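Local coordinates for protein extracellular sialidase/neuraminidase, putative (Aspergillus fumigatus, PDB 2XZI) that hydrolyses glycosides of sialic acids and, as a KDNase, probably favours the deaminated sugar KDN as its substrate, at residues P41-T46 with Y338-K343; R50-A55 with Y72-T77; I349-E354 with R373-S378. All coordinates share one frame; numbering follows the deposited sequence.

Interaction 1: residues P41-T46 with Y338-K343. With KDM (deamino-alpha-neuraminic acid), chain C.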
loop_
_atom_site.group_PDB
_atom_site.type_symbol
_atom_site.label_atom_id
_atom_site.label_comp_id
_atom_site.label_asym_id
_atom_site.label_seq_id
_atom_site.Cartn_x
_atom_site.Cartn_y
_atom_site.Cartn_z
ATOM N N PRO A 41 -4.113 -2.772 -0.613
ATOM C CA PRO A 41 -4.221 -2.100 0.691
ATOM C C PRO A 41 -3.283 -0.906 0.884
ATOM O O PRO A 41 -2.188 -0.847 0.311
ATOM C CB PRO A 41 -3.832 -3.200 1.684
ATOM C CG PRO A 41 -2.886 -4.064 0.888
ATOM C CD PRO A 41 -3.538 -4.123 -0.472
ATOM N N ALA A 42 -3.725 0.037 1.705
ATOM C CA ALA A 42 -2.855 1.104 2.186
ATOM C C ALA A 42 -3.309 1.433 3.591
ATOM O O ALA A 42 -4.513 1.502 3.830
ATOM C CB ALA A 42 -2.995 2.314 1.312
ATOM N N VAL A 43 -2.386 1.687 4.502
ATOM C CA VAL A 43 -2.741 1.996 5.896
ATOM C C VAL A 43 -1.835 3.076 6.471
ATOM O O VAL A 43 -0.614 3.084 6.220
ATOM C CB VAL A 43 -2.740 0.717 6.789
ATOM C CG1 VAL A 43 -1.319 0.138 6.959
ATOM C CG2 VAL A 43 -3.417 0.974 8.140
ATOM N N VAL A 44 -2.457 4.000 7.205
ATOM C CA VAL A 44 -1.707 5.009 7.940
ATOM C C VAL A 44 -2.298 5.242 9.313
ATOM O O VAL A 44 -3.479 5.073 9.527
ATOM C CB VAL A 44 -1.625 6.372 7.190
ATOM C CG1 VAL A 44 -0.762 6.243 5.913
ATOM C CG2 VAL A 44 -3.018 6.936 6.900
ATOM N N ARG A 45 -1.442 5.635 10.244
ATOM C CA ARG A 45 -1.876 6.132 11.535
ATOM C C ARG A 45 -1.798 7.652 11.477
ATOM O O ARG A 45 -0.798 8.217 11.029
ATOM C CB ARG A 45 -0.947 5.598 12.632
ATOM C CG ARG A 45 -1.383 6.031 14.027
ATOM C CD ARG A 45 -0.258 5.959 15.010
ATOM N NE ARG A 45 0.511 7.197 15.002
ATOM C CZ ARG A 45 1.782 7.294 15.381
ATOM N NH1 ARG A 45 2.450 6.219 15.792
ATOM N NH2 ARG A 45 2.391 8.471 15.334
ATOM N N THR A 46 -2.868 8.319 11.892
ATOM C CA THR A 46 -2.906 9.781 11.813
ATOM C C THR A 46 -2.235 10.364 13.038
ATOM O O THR A 46 -1.837 9.630 13.937
ATOM C CB THR A 46 -4.336 10.308 11.733
ATOM O OG1 THR A 46 -4.942 10.185 13.025
ATOM C CG2 THR A 46 -5.168 9.562 10.686
ATOM N N TYR A 338 -0.089 -8.099 -2.029
ATOM C CA TYR A 338 0.251 -6.708 -1.665
ATOM C C TYR A 338 0.070 -6.472 -0.169
ATOM O O TYR A 338 -0.735 -7.142 0.492
ATOM C CB TYR A 338 -0.652 -5.715 -2.403
ATOM C CG TYR A 338 -0.394 -5.514 -3.881
ATOM C CD1 TYR A 338 -0.072 -6.578 -4.740
ATOM C CD2 TYR A 338 -0.533 -4.238 -4.435
ATOM C CE1 TYR A 338 0.130 -6.348 -6.123
ATOM C CE2 TYR A 338 -0.321 -4.011 -5.773
ATOM C CZ TYR A 338 0.014 -5.062 -6.612
ATOM O OH TYR A 338 0.198 -4.825 -7.964
ATOM N N SER A 339 0.811 -5.508 0.375
ATOM C CA SER A 339 0.770 -5.231 1.800
ATOM C C SER A 339 1.030 -3.761 2.085
ATOM O O SER A 339 1.517 -3.025 1.225
ATOM C CB SER A 339 1.811 -6.092 2.525
ATOM O OG SER A 339 3.120 -5.695 2.131
ATOM N N SER A 340 0.703 -3.348 3.311
ATOM C CA SER A 340 0.949 -1.987 3.782
ATOM C C SER A 340 1.184 -2.026 5.278
ATOM O O SER A 340 0.512 -2.778 5.985
ATOM C CB SER A 340 -0.238 -1.079 3.453
ATOM O OG SER A 340 0.046 0.281 3.744
ATOM N N MET A 341 2.147 -1.237 5.753
ATOM C CA MET A 341 2.425 -1.164 7.185
ATOM C C MET A 341 2.398 0.249 7.744
ATOM O O MET A 341 2.783 1.216 7.072
ATOM C CB MET A 341 3.815 -1.745 7.513
ATOM C CG MET A 341 3.984 -3.216 7.186
ATOM S SD MET A 341 5.632 -3.778 7.641
ATOM C CE MET A 341 6.655 -2.966 6.391
ATOM N N THR A 342 1.994 0.330 9.003
ATOM C CA THR A 342 2.077 1.555 9.800
ATOM C C THR A 342 2.534 1.210 11.222
ATOM O O THR A 342 2.438 0.065 11.665
ATOM C CB THR A 342 0.736 2.316 9.834
ATOM O OG1 THR A 342 0.942 3.611 10.423
ATOM C CG2 THR A 342 -0.289 1.555 10.650
ATOM N N LYS A 343 3.055 2.207 11.933
ATOM C CA LYS A 343 3.188 2.080 13.369
ATOM C C LYS A 343 1.863 2.434 14.011
ATOM O O LYS A 343 1.205 3.376 13.573
ATOM C CB LYS A 343 4.256 3.033 13.890
ATOM C CG LYS A 343 5.642 2.730 13.394
ATOM C CD LYS A 343 6.680 3.571 14.107
ATOM C CE LYS A 343 6.700 4.992 13.583
ATOM N NZ LYS A 343 7.900 5.719 14.073
HETATM C C2 KDM C . -1.340 -6.160 -10.470
HETATM C C1 KDM C . -0.765 -7.370 -9.744
HETATM C C3 KDM C . -2.358 -5.426 -9.577
HETATM C C4 KDM C . -2.479 -3.908 -9.898
HETATM C C5 KDM C . -1.876 -3.487 -11.245
HETATM C C6 KDM C . -0.396 -3.940 -11.302
HETATM C C7 KDM C . 0.233 -3.780 -12.695
HETATM C C8 KDM C . 1.744 -4.071 -12.642
HETATM C C9 KDM C . 2.367 -3.964 -14.023
HETATM O O5 KDM C . -2.013 -2.059 -11.454
HETATM O O1A KDM C . -1.425 -7.872 -8.803
HETATM O O1B KDM C . 0.339 -7.782 -10.173
HETATM O O4 KDM C . -3.866 -3.570 -9.892
HETATM O O6 KDM C . -0.210 -5.336 -10.891
HETATM O O7 KDM C . -0.400 -4.690 -13.598
HETATM O O8 KDM C . 2.413 -3.128 -11.791
HETATM O O9 KDM C . 2.268 -2.592 -14.437
HETATM O O2 KDM C . -1.994 -6.705 -11.623
HETATM O O HOH W 1 1.976 3.813 6.406
HETATM O O HOH W 2 1.361 5.766 9.312
#

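Interaction 2: residues R50-A55 with Y72-T77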
loop_
_atom_site.group_PDB
_atom_site.type_symbol
_atom_site.label_atom_id
_atom_site.label_comp_id
_atom_site.label_asym_id
_atom_site.label_seq_id
_atom_site.Cartn_x
_atom_site.Cartn_y
_atom_site.Cartn_z
ATOM N N ARG A 50 -5.693 7.603 15.380
ATOM C CA ARG A 50 -6.672 6.886 14.562
ATOM C C ARG A 50 -5.952 6.191 13.416
ATOM O O ARG A 50 -4.980 6.738 12.861
ATOM C CB ARG A 50 -7.691 7.855 13.996
ATOM C CG ARG A 50 -8.976 7.165 13.551
ATOM C CD ARG A 50 -9.994 8.149 13.004
ATOM N NE ARG A 50 -10.444 9.153 13.982
ATOM C CZ ARG A 50 -11.450 8.997 14.836
ATOM N NH1 ARG A 50 -12.138 7.847 14.906
ATOM N NH2 ARG A 50 -11.763 10.005 15.650
ATOM N N ILE A 51 -6.447 5.012 13.048
ATOM C CA ILE A 51 -5.889 4.261 11.920
ATOM C C ILE A 51 -6.871 4.325 10.763
ATOM O O ILE A 51 -8.073 4.108 10.955
ATOM C CB ILE A 51 -5.525 2.805 12.306
ATOM C CG1 ILE A 51 -4.541 2.828 13.497
ATOM C CG2 ILE A 51 -4.902 2.086 11.124
ATOM C CD1 ILE A 51 -4.248 1.484 14.132
ATOM N N LEU A 52 -6.353 4.643 9.570
ATOM C CA LEU A 52 -7.124 4.676 8.325
ATOM C C LEU A 52 -6.617 3.584 7.400
ATOM O O LEU A 52 -5.436 3.563 7.060
ATOM C CB LEU A 52 -6.968 6.025 7.633
ATOM C CG LEU A 52 -7.226 7.277 8.460
ATOM C CD1 LEU A 52 -7.033 8.546 7.619
ATOM C CD2 LEU A 52 -8.624 7.256 9.059
ATOM N N ALA A 53 -7.514 2.665 7.028
ATOM C CA ALA A 53 -7.202 1.574 6.105
ATOM C C ALA A 53 -7.967 1.752 4.801
ATOM O O ALA A 53 -9.201 1.880 4.813
ATOM C CB ALA A 53 -7.557 0.244 6.764
ATOM N N PHE A 54 -7.243 1.743 3.684
ATOM C CA PHE A 54 -7.794 1.945 2.354
ATOM C C PHE A 54 -7.637 0.697 1.517
ATOM O O PHE A 54 -6.733 -0.115 1.750
ATOM C CB PHE A 54 -7.064 3.071 1.632
ATOM C CG PHE A 54 -7.032 4.362 2.386
ATOM C CD1 PHE A 54 -5.994 4.638 3.272
ATOM C CD2 PHE A 54 -8.006 5.321 2.190
ATOM C CE1 PHE A 54 -5.960 5.852 3.983
ATOM C CE2 PHE A 54 -7.972 6.536 2.903
ATOM C CZ PHE A 54 -6.938 6.798 3.776
ATOM N N ALA A 55 -8.520 0.543 0.537
ATOM C CA ALA A 55 -8.401 -0.550 -0.416
ATOM C C ALA A 55 -9.165 -0.215 -1.692
ATOM O O ALA A 55 -9.993 0.726 -1.724
ATOM C CB ALA A 55 -8.945 -1.837 0.193
ATOM N N TYR A 72 -12.602 2.554 2.309
ATOM C CA TYR A 72 -11.791 2.645 3.500
ATOM C C TYR A 72 -12.560 2.296 4.765
ATOM O O TYR A 72 -13.804 2.272 4.765
ATOM C CB TYR A 72 -11.164 4.036 3.624
ATOM C CG TYR A 72 -12.081 5.167 4.047
ATOM C CD1 TYR A 72 -13.004 5.713 3.168
ATOM C CD2 TYR A 72 -11.979 5.725 5.317
ATOM C CE1 TYR A 72 -13.816 6.775 3.546
ATOM C CE2 TYR A 72 -12.801 6.790 5.708
ATOM C CZ TYR A 72 -13.706 7.317 4.816
ATOM O OH TYR A 72 -14.533 8.372 5.172
ATOM N N LYS A 73 -11.805 2.045 5.825
ATOM C CA LYS A 73 -12.340 1.957 7.178
ATOM C C LYS A 73 -11.447 2.735 8.108
ATOM O O LYS A 73 -10.240 2.812 7.906
ATOM C CB LYS A 73 -12.386 0.507 7.648
ATOM C CG LYS A 73 -13.406 -0.366 6.947
ATOM C CD LYS A 73 -13.406 -1.761 7.530
ATOM C CE LYS A 73 -14.538 -2.546 6.923
ATOM N NZ LYS A 73 -14.764 -3.829 7.605
ATOM N N ARG A 74 -12.034 3.311 9.147
ATOM C CA ARG A 74 -11.265 3.933 10.212
ATOM C C ARG A 74 -11.486 3.163 11.497
ATOM O O ARG A 74 -12.525 2.527 11.672
ATOM C CB ARG A 74 -11.759 5.362 10.474
ATOM C CG ARG A 74 -12.032 6.210 9.236
ATOM C CD ARG A 74 -12.265 7.656 9.675
ATOM N NE ARG A 74 -13.378 7.775 10.628
ATOM C CZ ARG A 74 -13.568 8.816 11.437
ATOM N NH1 ARG A 74 -12.720 9.831 11.461
ATOM N NH2 ARG A 74 -14.611 8.831 12.264
ATOM N N THR A 75 -10.545 3.260 12.419
ATOM C CA THR A 75 -10.831 2.897 13.791
ATOM C C THR A 75 -11.861 3.859 14.379
ATOM O O THR A 75 -11.877 5.060 14.055
ATOM C CB THR A 75 -9.552 2.806 14.657
ATOM O OG1 THR A 75 -8.844 4.060 14.647
ATOM C CG2 THR A 75 -8.660 1.701 14.111
ATOM N N LYS A 76 -12.739 3.299 15.216
ATOM C CA LYS A 76 -13.844 4.051 15.815
ATOM C C LYS A 76 -13.365 5.194 16.692
ATOM O O LYS A 76 -13.984 6.271 16.714
ATOM C CB LYS A 76 -14.729 3.120 16.642
ATOM C CG LYS A 76 -15.590 2.178 15.832
ATOM C CD LYS A 76 -16.377 1.275 16.775
ATOM C CE LYS A 76 -17.291 0.364 15.998
ATOM N NZ LYS A 76 -17.991 -0.566 16.934
ATOM N N THR A 77 -12.256 4.985 17.385
ATOM C CA THR A 77 -11.696 6.011 18.234
ATOM C C THR A 77 -10.248 6.204 17.864
ATOM O O THR A 77 -9.680 5.418 17.075
ATOM C CB THR A 77 -11.786 5.660 19.728
ATOM O OG1 THR A 77 -10.777 4.705 20.035
ATOM C CG2 THR A 77 -13.193 5.110 20.114
#

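Interaction 3: residues I349-E354 with R373-S378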
loop_
_atom_site.group_PDB
_atom_site.type_symbol
_atom_site.label_atom_id
_atom_site.label_comp_id
_atom_site.label_asym_id
_atom_site.label_seq_id
_atom_site.Cartn_x
_atom_site.Cartn_y
_atom_site.Cartn_z
ATOM N N ILE A 349 3.397 -2.840 15.107
ATOM C CA ILE A 349 3.305 -2.689 13.669
ATOM C C ILE A 349 1.899 -3.165 13.240
ATOM O O ILE A 349 1.415 -4.227 13.647
ATOM C CB ILE A 349 4.429 -3.478 12.953
ATOM C CG1 ILE A 349 5.816 -2.888 13.305
ATOM C CG2 ILE A 349 4.243 -3.460 11.439
ATOM C CD1 ILE A 349 6.971 -3.798 12.992
ATOM N N GLY A 350 1.218 -2.344 12.461
ATOM C CA GLY A 350 -0.059 -2.718 11.895
ATOM C C GLY A 350 0.133 -2.929 10.419
ATOM O O GLY A 350 0.673 -2.068 9.738
ATOM N N ALA A 351 -0.286 -4.089 9.929
ATOM C CA ALA A 351 -0.095 -4.456 8.538
ATOM C C ALA A 351 -1.398 -4.917 7.905
ATOM O O ALA A 351 -2.144 -5.695 8.502
ATOM C CB ALA A 351 0.970 -5.538 8.417
ATOM N N LEU A 352 -1.652 -4.440 6.693
ATOM C CA LEU A 352 -2.694 -4.989 5.834
ATOM C C LEU A 352 -2.036 -5.910 4.842
ATOM O O LEU A 352 -0.999 -5.568 4.283
ATOM C CB LEU A 352 -3.429 -3.871 5.089
ATOM C CG LEU A 352 -4.303 -2.947 5.910
ATOM C CD1 LEU A 352 -4.831 -1.831 5.041
ATOM C CD2 LEU A 352 -5.478 -3.697 6.599
ATOM N N VAL A 353 -2.647 -7.075 4.617
ATOM C CA VAL A 353 -2.085 -8.087 3.718
ATOM C C VAL A 353 -3.214 -8.721 2.903
ATOM O O VAL A 353 -4.230 -9.163 3.465
ATOM C CB VAL A 353 -1.320 -9.214 4.489
ATOM C CG1 VAL A 353 -0.528 -10.092 3.511
ATOM C CG2 VAL A 353 -0.384 -8.637 5.561
ATOM N N GLU A 354 -3.034 -8.754 1.586
ATOM C CA GLU A 354 -3.957 -9.449 0.702
ATOM C C GLU A 354 -4.030 -10.945 0.970
ATOM O O GLU A 354 -3.055 -11.564 1.414
ATOM C CB GLU A 354 -3.542 -9.252 -0.758
ATOM C CG GLU A 354 -3.687 -7.832 -1.246
ATOM C CD GLU A 354 -3.453 -7.723 -2.766
ATOM O OE1 GLU A 354 -2.636 -8.496 -3.308
ATOM O OE2 GLU A 354 -4.070 -6.860 -3.414
ATOM N N ARG A 373 -3.280 -7.168 10.564
ATOM C CA ARG A 373 -2.418 -7.790 11.553
ATOM C C ARG A 373 -1.837 -6.713 12.428
ATOM O O ARG A 373 -1.502 -5.611 11.936
ATOM C CB ARG A 373 -1.259 -8.495 10.888
ATOM C CG ARG A 373 -1.634 -9.691 10.066
ATOM C CD ARG A 373 -0.396 -10.379 9.492
ATOM N NE ARG A 373 -0.747 -11.710 9.010
ATOM C CZ ARG A 373 -0.870 -12.777 9.795
ATOM N NH1 ARG A 373 -0.658 -12.687 11.102
ATOM N NH2 ARG A 373 -1.217 -13.945 9.264
ATOM N N ARG A 374 -1.707 -7.034 13.716
ATOM C CA ARG A 374 -0.875 -6.271 14.636
ATOM C C ARG A 374 0.152 -7.210 15.223
ATOM O O ARG A 374 -0.188 -8.330 15.623
ATOM C CB ARG A 374 -1.716 -5.656 15.747
ATOM C CG ARG A 374 -2.603 -4.535 15.270
ATOM C CD ARG A 374 -3.831 -4.275 16.163
ATOM N NE ARG A 374 -3.553 -4.436 17.588
ATOM C CZ ARG A 374 -2.965 -3.520 18.356
ATOM N NH1 ARG A 374 -2.608 -2.344 17.849
ATOM N NH2 ARG A 374 -2.708 -3.803 19.634
ATOM N N PHE A 375 1.401 -6.764 15.310
ATOM C CA PHE A 375 2.427 -7.539 15.996
ATOM C C PHE A 375 3.487 -6.589 16.482
ATOM O O PHE A 375 3.645 -5.501 15.932
ATOM C CB PHE A 375 3.026 -8.621 15.074
ATOM C CG PHE A 375 3.386 -8.135 13.692
ATOM C CD1 PHE A 375 4.583 -7.501 13.465
ATOM C CD2 PHE A 375 2.531 -8.347 12.616
ATOM C CE1 PHE A 375 4.925 -7.064 12.195
ATOM C CE2 PHE A 375 2.871 -7.915 11.343
ATOM C CZ PHE A 375 4.083 -7.274 11.141
ATOM N N ASN A 376 4.196 -6.967 17.538
ATOM C CA ASN A 376 5.298 -6.143 18.001
ATOM C C ASN A 376 6.646 -6.629 17.498
ATOM O O ASN A 376 6.754 -7.663 16.835
ATOM C CB ASN A 376 5.280 -5.954 19.522
ATOM C CG ASN A 376 5.411 -7.255 20.302
ATOM O OD1 ASN A 376 5.529 -8.357 19.742
ATOM N ND2 ASN A 376 5.376 -7.125 21.617
ATOM N N LEU A 377 7.673 -5.835 17.775
ATOM C CA LEU A 377 9.027 -6.180 17.364
ATOM C C LEU A 377 9.438 -7.506 17.982
ATOM O O LEU A 377 10.075 -8.330 17.322
ATOM C CB LEU A 377 10.010 -5.082 17.758
ATOM C CG LEU A 377 9.876 -3.752 17.025
ATOM C CD1 LEU A 377 10.784 -2.753 17.720
ATOM C CD2 LEU A 377 10.202 -3.882 15.533
ATOM N N SER A 378 9.059 -7.719 19.246
ATOM C CA SER A 378 9.353 -8.981 19.916
ATOM C C SER A 378 8.828 -10.183 19.143
ATOM O O SER A 378 9.506 -11.185 19.029
ATOM C CB SER A 378 8.738 -9.007 21.298
ATOM O OG SER A 378 8.973 -10.274 21.868
#

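Interaction 1: residues P41-T46 with Y338-K343
The ring of a six-bladed beta-propeller closes where the first blade meets the last, and there Val43 and Ser340 join two innermost strands, 37-45 and 334-343. They run parallel, 1° apart, yet each gives its backbone hydrogen bonds to the next strand of its own blade, so side chains and water fill the seam. Ser340 OG stands anti to its own backbone N (chi1 -172°), which swings the hydroxyl across the gap to accept from Val43 N at 2.9 Å; the bond is bent, 139° at the hydrogen. One methyl of Val43, CG1, lies against this same oxygen, while the other, CG2, meets Thr342 CG2 at 4.1 Å, the two side chains crossing nearly at right angles.

Water takes the place of a direct backbone bridge: one molecule donates to Val43 O at 2.7 Å and to Met341 O at 2.8 Å, tying two carbonyls that could not bond to each other. A second water accepts from Arg45 N at 3.0 Å, beside Thr342 OG1. This wetted seam lies close to the propeller axis, and its Pro41-Tyr338 end borders the sugar site of the sialidase fold. Here Pro41 CD abuts Tyr338 CB at 3.8 Å, and the phenol ring leads away from the seam until Tyr338 OH comes 3.0 Å from O6 of the bound deamino-alpha-neuraminic acid. Glu229 hydrogen-bonds that hydroxyl, a pairing consistent with the tyrosine-glutamate couple of sialidases, and Glu354 holds the tyrosine backbone N. At the partly exposed far end, the Arg45 chain, bent at its third torsion, drapes over a backbone oxygen, with Arg45 CB 3.2 Å from Lys343 O. Lys343 sends its NZ off to the carbonyl of Tyr283.

Interaction 2: residues R50-A55 with Y72-T77
Arg50 NH1 reaches two backbone carbonyls in succession, bonding Thr75 O at 2.9 Å and, more weakly, Lys76 O at 3.0 Å, both near the guanidinium plane. It thereby clasps the open end of the hairpin formed by strands 51-58 and 68-74, away from its connecting loop; these are the second and third strands of the first propeller blade. One face of the same guanidinium lies flat on that of Arg74, centres 4.0 Å apart and planes within 9°. The like charges probably tolerate this because acids flank them: Asp161 pairs with Arg50 NE and Glu89 with Arg74 NH2.

Farther along the hairpin the strands keep antiparallel register. Ala53 and Lys73 form a hydrogen-bonded pair, with Ala53 N to Lys73 O at 2.9 Å and Lys73 N to Ala53 O at 2.8 Å. On the face that carries Leu52, Phe54, Tyr72 and Arg74, Leu52 CD2 runs beside the aliphatic part of Arg74, and Phe54 CD2 rests against Tyr72 CB, the Tyr72 ring itself turning away to meet Trp165 edge-to-face. Toward Thr77, Thr75 OG1 is held by two bonds: it accepts an almost straight one from Ile51 N (3.0 Å, 174°) and donates to Thr77 O at 2.9 Å.

Interaction 3: residues I349-E354 with R373-S378
Ile349 and Phe375 open an antiparallel ladder, the strands running 152° apart, in which Ile349 N gives to Phe375 O at 2.8 Å and Phe375 N returns a bond to Ile349 O at 3.0 Å. Ala351 and Arg373 repeat the exchange two residues on, and between the pairs Gly350 CA brings a CA-H to Arg373 O at 3.2 Å.

On the face that carries Ile349, Ala351, Arg373 and Phe375, Ile349 and the Phe375 ring carry most of the packing. Phe375 CG sits between the backbone N and carbonyl carbon (chi1 46°), which tips the ring back over the partner strand: Phe375 CE1 presses on Ile349 CB at 3.7 Å, the ring reaches Ala351 CB obliquely through CE2, and Ile349 O lies over one ring face. Ile349 CD1 extends the apolar patch to Leu377 CD2 at 4.1 Å, on the short helix whose N-cap is Asn376, its OD1 accepting from Trp379 N. The extended chain of Arg373 passes near Val353 CG2 before its NH2 pairs with Glu335. Ile349 and Ala351 also touch strand 290-294 of the adjoining blade. This hairpin forms the middle of the last blade, whose outer edge is supplied by strand 12-18 from the chain's beginning, the "Velcro" closure characteristic of beta-propellers.

How the interactions relate
As a worked example of propeller construction, the three contacts separate two tasks. Interactions 2 and 3 hold strands together within a blade, by antiparallel backbone ladders; interaction 1 joins two blades, by a hydroxyl, waters and side-chain packing. All are buried, though only interaction 2 has exposed residues; the centre of interaction 1 is about 6 Å from the chain's centre, those of interactions 2 and 3 about 14 and 13 Å. Backbone bonds join interaction 1 to the next strands, at Phe54 and Leu352. Interactions 2 and 3 touch only lightly, Leu352 CD1 meeting Ala53 CB. In interaction 2 stacked arginines, one from each segment, lie near exposed Lys76 and Thr77; interaction 3 sets Ile349 against Phe375 and Leu377, its arginines pairing with outside acids.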